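Local coordinates for primase X domain-containing protein (Sulfolobus solfataricus, PDB 4WYH) that serves as a noncatalytic subunit of an archaeal eukaryotic-type primase and is needed for efficient synthesis of primers, at residues R49-V54 / K75-K80. Numbering follows the deposited sequence.
Sequences RFILYV and KEFYYK
Phe77 pushes its ring from the last turn of helix 67-78 into the angle between Phe50 and Ile51 of helix 47-63. The tight part is the Phe pair: CD2 of Phe50 comes within 3.5 Å of CZ of Phe77, with CE2 of Phe50 over one face of the Phe77 ring. The ring planes meet obliquely, at 50°. With CB of each facing the other helix, a first torsion that sets CG anti to the backbone N (chi1 -179° in Phe50, 163° in Phe77) carries the rings on toward each other. Ile51 meets the edge of the Phe77 ring instead, its CG1 3.9 Å from CE2 of Phe77, near the ring plane. The looser side is at Tyr78, where CD1 of Ile51 stays 4.3 Å from CB of Tyr78. Past it the chain leaves the helix at Tyr79, and Tyr79 and Lys80 are both exposed to solvent. Leu43 touches both phenylalanines, helix 116-128 packs on Phe50 and helix 88-101 on Ile51, setting the contact in the core of this all-helical domain. An alanine in place of Phe77 would probably open a gap beside Phe50 and Ile51, taking away the ring face that Phe50 packs on. With hydrocarbon meeting hydrocarbon throughout, the contact probably owes its stability to close fit and exclusion of water, not to polar bonds.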
ATOM      1  N   ARG A  49      -5.821   2.691  -3.730  1.00  6.11           N
ATOM      2  CA  ARG A  49      -6.503   1.947  -2.664  1.00  6.70           C
ATOM      3  C   ARG A  49      -5.542   1.064  -1.839  1.00  6.25           C
ATOM      4  O   ARG A  49      -5.666   1.022  -0.623  1.00  8.21           O
ATOM      5  CB  ARG A  49      -7.602   1.070  -3.294  1.00  6.43           C
ATOM      6  CG  ARG A  49      -8.658   1.916  -3.948  1.00  7.43           C
ATOM      7  CD  ARG A  49      -9.945   1.113  -4.196  1.00  8.25           C
ATOM      8  NE  ARG A  49      -9.713  -0.188  -4.830  1.00  6.60           N
ATOM      9  CZ  ARG A  49      -9.742  -0.388  -6.127  1.00  8.12           C
ATOM     10  NH1 ARG A  49      -9.888   0.630  -6.918  1.00  7.97           N
ATOM     11  NH2 ARG A  49      -9.575  -1.606  -6.643  1.00  8.41           N
ATOM     12  N   PHE A  50      -4.562   0.423  -2.479  1.00  5.37           N
ATOM     13  CA  PHE A  50      -3.557  -0.400  -1.778  1.00  2.96           C
ATOM     14  C   PHE A  50      -2.802   0.506  -0.840  1.00  5.58           C
ATOM     15  O   PHE A  50      -2.593   0.169   0.283  1.00  5.93           O
ATOM     16  CB  PHE A  50      -2.597  -1.048  -2.757  1.00  4.89           C
ATOM     17  CG  PHE A  50      -1.553  -1.927  -2.094  1.00  8.69           C
ATOM     18  CD1 PHE A  50      -1.936  -3.104  -1.515  1.00  7.04           C
ATOM     19  CD2 PHE A  50      -0.254  -1.521  -1.969  1.00  8.09           C
ATOM     20  CE1 PHE A  50      -1.024  -3.919  -0.906  1.00  9.74           C
ATOM     21  CE2 PHE A  50       0.683  -2.344  -1.334  1.00  8.11           C
ATOM     22  CZ  PHE A  50       0.276  -3.531  -0.796  1.00  8.77           C
ATOM     23  N   ILE A  51      -2.430   1.694  -1.280  1.00  5.46           N
ATOM     24  CA  ILE A  51      -1.804   2.684  -0.368  1.00  6.45           C
ATOM     25  C   ILE A  51      -2.683   3.112   0.803  1.00  6.31           C
ATOM     26  O   ILE A  51      -2.243   3.084   1.951  1.00  6.07           O
ATOM     27  CB  ILE A  51      -1.306   3.963  -1.135  1.00  4.73           C
ATOM     28  CG1 ILE A  51      -0.166   3.618  -2.104  1.00  4.04           C
ATOM     29  CG2 ILE A  51      -0.926   5.107  -0.166  1.00  5.13           C
ATOM     30  CD1 ILE A  51       0.147   4.778  -3.064  1.00  8.97           C
ATOM     31  N   LEU A  52      -3.922   3.464   0.547  1.00  4.01           N
ATOM     32  CA  LEU A  52      -4.799   3.917   1.617  1.00  6.89           C
ATOM     33  C   LEU A  52      -5.130   2.807   2.623  1.00  6.00           C
ATOM     34  O   LEU A  52      -5.101   3.034   3.819  1.00  6.26           O
ATOM     35  CB  LEU A  52      -6.088   4.471   1.038  1.00  5.08           C
ATOM     36  CG  LEU A  52      -7.158   4.992   1.986  1.00  8.25           C
ATOM     37  CD1 LEU A  52      -6.556   6.060   2.893  1.00  4.69           C
ATOM     38  CD2 LEU A  52      -8.344   5.504   1.207  1.00  6.05           C
ATOM     39  N   TYR A  53      -5.416   1.598   2.131  1.00  5.03           N
ATOM     40  CA  TYR A  53      -6.023   0.554   2.977  1.00  5.68           C
ATOM     41  C   TYR A  53      -5.038  -0.410   3.534  1.00  7.61           C
ATOM     42  O   TYR A  53      -5.333  -1.073   4.554  1.00  6.52           O
ATOM     43  CB  TYR A  53      -7.249  -0.167   2.256  1.00  6.84           C
ATOM     44  CG  TYR A  53      -8.405   0.762   1.935  1.00  5.73           C
ATOM     45  CD1 TYR A  53      -9.194   1.255   2.927  1.00  7.57           C
ATOM     46  CD2 TYR A  53      -8.694   1.163   0.622  1.00  8.02           C
ATOM     47  CE1 TYR A  53     -10.216   2.139   2.640  1.00  8.88           C
ATOM     48  CE2 TYR A  53      -9.686   2.062   0.324  1.00  9.47           C
ATOM     49  CZ  TYR A  53     -10.437   2.569   1.342  1.00 10.30           C
ATOM     50  OH  TYR A  53     -11.472   3.418   1.101  1.00  8.13           O
ATOM     51  N   VAL A  54      -3.861  -0.510   2.907  1.00  6.83           N
ATOM     52  CA  VAL A  54      -2.923  -1.518   3.256  1.00  7.76           C
ATOM     53  C   VAL A  54      -1.520  -0.958   3.537  1.00  8.66           C
ATOM     54  O   VAL A  54      -1.049  -1.023   4.670  1.00  6.57           O
ATOM     55  CB  VAL A  54      -2.888  -2.638   2.175  1.00  8.26           C
ATOM     56  CG1 VAL A  54      -1.931  -3.718   2.584  1.00  5.70           C
ATOM     57  CG2 VAL A  54      -4.296  -3.149   1.883  1.00  6.07           C
ATOM     58  N   LYS A  75       5.633   6.517  -2.437  1.00  6.67           N
ATOM     59  CA  LYS A  75       5.807   7.169  -3.743  1.00  6.41           C
ATOM     60  C   LYS A  75       6.576   6.299  -4.775  1.00  7.47           C
ATOM     61  O   LYS A  75       6.128   6.152  -5.919  1.00  9.57           O
ATOM     62  CB  LYS A  75       6.479   8.545  -3.559  1.00  9.72           C
ATOM     63  CG  LYS A  75       6.310   9.422  -4.751  1.00 11.87           C
ATOM     64  CD  LYS A  75       7.474  10.393  -4.856  1.00 14.96           C
ATOM     65  CE  LYS A  75       7.204  11.674  -4.116  1.00 19.30           C
ATOM     66  NZ  LYS A  75       8.261  12.654  -4.502  1.00 22.66           N
ATOM     67  N   GLU A  76       7.645   5.669  -4.323  1.00  5.25           N
ATOM     68  CA  GLU A  76       8.434   4.690  -5.107  1.00 12.56           C
ATOM     69  C   GLU A  76       7.609   3.531  -5.579  1.00 10.26           C
ATOM     70  O   GLU A  76       7.713   3.196  -6.736  1.00 12.70           O
ATOM     71  CB  GLU A  76       9.496   4.050  -4.267  1.00 14.05           C
ATOM     72  CG  GLU A  76      10.787   4.668  -4.368  1.00 21.22           C
ATOM     73  CD  GLU A  76      11.701   4.136  -3.297  1.00 20.57           C
ATOM     74  OE1 GLU A  76      11.334   3.330  -2.372  1.00 20.65           O
ATOM     75  OE2 GLU A  76      12.779   4.622  -3.377  1.00 23.75           O
ATOM     76  N   PHE A  77       6.790   2.950  -4.717  1.00  6.68           N
ATOM     77  CA  PHE A  77       5.794   1.960  -5.104  1.00  3.99           C
ATOM     78  C   PHE A  77       4.836   2.456  -6.175  1.00  8.40           C
ATOM     79  O   PHE A  77       4.672   1.791  -7.210  1.00  9.26           O
ATOM     80  CB  PHE A  77       4.964   1.537  -3.878  1.00  6.78           C
ATOM     81  CG  PHE A  77       3.688   0.861  -4.236  1.00  6.91           C
ATOM     82  CD1 PHE A  77       3.714  -0.422  -4.747  1.00  7.73           C
ATOM     83  CD2 PHE A  77       2.434   1.505  -4.073  1.00  5.91           C
ATOM     84  CE1 PHE A  77       2.523  -1.053  -5.083  1.00  6.00           C
ATOM     85  CE2 PHE A  77       1.247   0.844  -4.397  1.00  7.02           C
ATOM     86  CZ  PHE A  77       1.304  -0.415  -4.912  1.00  6.28           C
ATOM     87  N   TYR A  78       4.238   3.631  -5.965  1.00  5.32           N
ATOM     88  CA  TYR A  78       3.266   4.177  -6.898  1.00  8.38           C
ATOM     89  C   TYR A  78       3.756   4.285  -8.292  1.00 10.70           C
ATOM     90  O   TYR A  78       2.994   3.957  -9.206  1.00  9.26           O
ATOM     91  CB  TYR A  78       2.647   5.522  -6.426  1.00  6.94           C
ATOM     92  CG  TYR A  78       1.567   5.988  -7.362  1.00  7.95           C
ATOM     93  CD1 TYR A  78       0.268   5.516  -7.276  1.00  5.46           C
ATOM     94  CD2 TYR A  78       1.877   6.868  -8.408  1.00 10.08           C
ATOM     95  CE1 TYR A  78      -0.699   5.932  -8.195  1.00  8.78           C
ATOM     96  CE2 TYR A  78       0.946   7.250  -9.346  1.00 10.78           C
ATOM     97  CZ  TYR A  78      -0.351   6.779  -9.250  1.00 11.11           C
ATOM     98  OH  TYR A  78      -1.278   7.200 -10.175  1.00 15.64           O
ATOM     99  N   TYR A  79       4.995   4.776  -8.495  1.00  6.90           N
ATOM    100  CA  TYR A  79       5.516   5.001  -9.820  1.00 10.59           C
ATOM    101  C   TYR A  79       6.243   3.766 -10.438  1.00 15.43           C
ATOM    102  O   TYR A  79       6.893   3.857 -11.468  1.00 15.31           O
ATOM    103  CB  TYR A  79       6.361   6.276  -9.853  1.00  8.69           C
ATOM    104  CG  TYR A  79       5.573   7.538  -9.603  1.00  7.72           C
ATOM    105  CD1 TYR A  79       4.640   7.984 -10.526  1.00  8.46           C
ATOM    106  CD2 TYR A  79       5.772   8.311  -8.455  1.00 10.51           C
ATOM    107  CE1 TYR A  79       3.912   9.187 -10.331  1.00 12.33           C
ATOM    108  CE2 TYR A  79       5.014   9.498  -8.253  1.00  7.48           C
ATOM    109  CZ  TYR A  79       4.111   9.919  -9.205  1.00  9.21           C
ATOM    110  OH  TYR A  79       3.337  11.053  -9.081  1.00 13.65           O
ATOM    111  N   LYS A  80       6.095   2.601  -9.842  1.00 14.43           N
ATOM    112  CA  LYS A  80       6.493   1.390 -10.552  1.00 22.45           C
ATOM    113  C   LYS A  80       5.738   1.234 -11.864  1.00 20.03           C
ATOM    114  O   LYS A  80       6.234   0.607 -12.775  1.00 28.27           O
ATOM    115  CB  LYS A  80       6.305   0.125  -9.698  1.00 16.52           C
ATOM    116  CG  LYS A  80       7.076   0.127  -8.420  1.00 15.17           C
ATOM    117  CD  LYS A  80       8.525   0.204  -8.709  1.00 22.31           C
ATOM    118  CE  LYS A  80       9.238  -0.880  -7.987  1.00 28.45           C
ATOM    119  NZ  LYS A  80      10.683  -0.559  -7.859  1.00 39.58           N
TER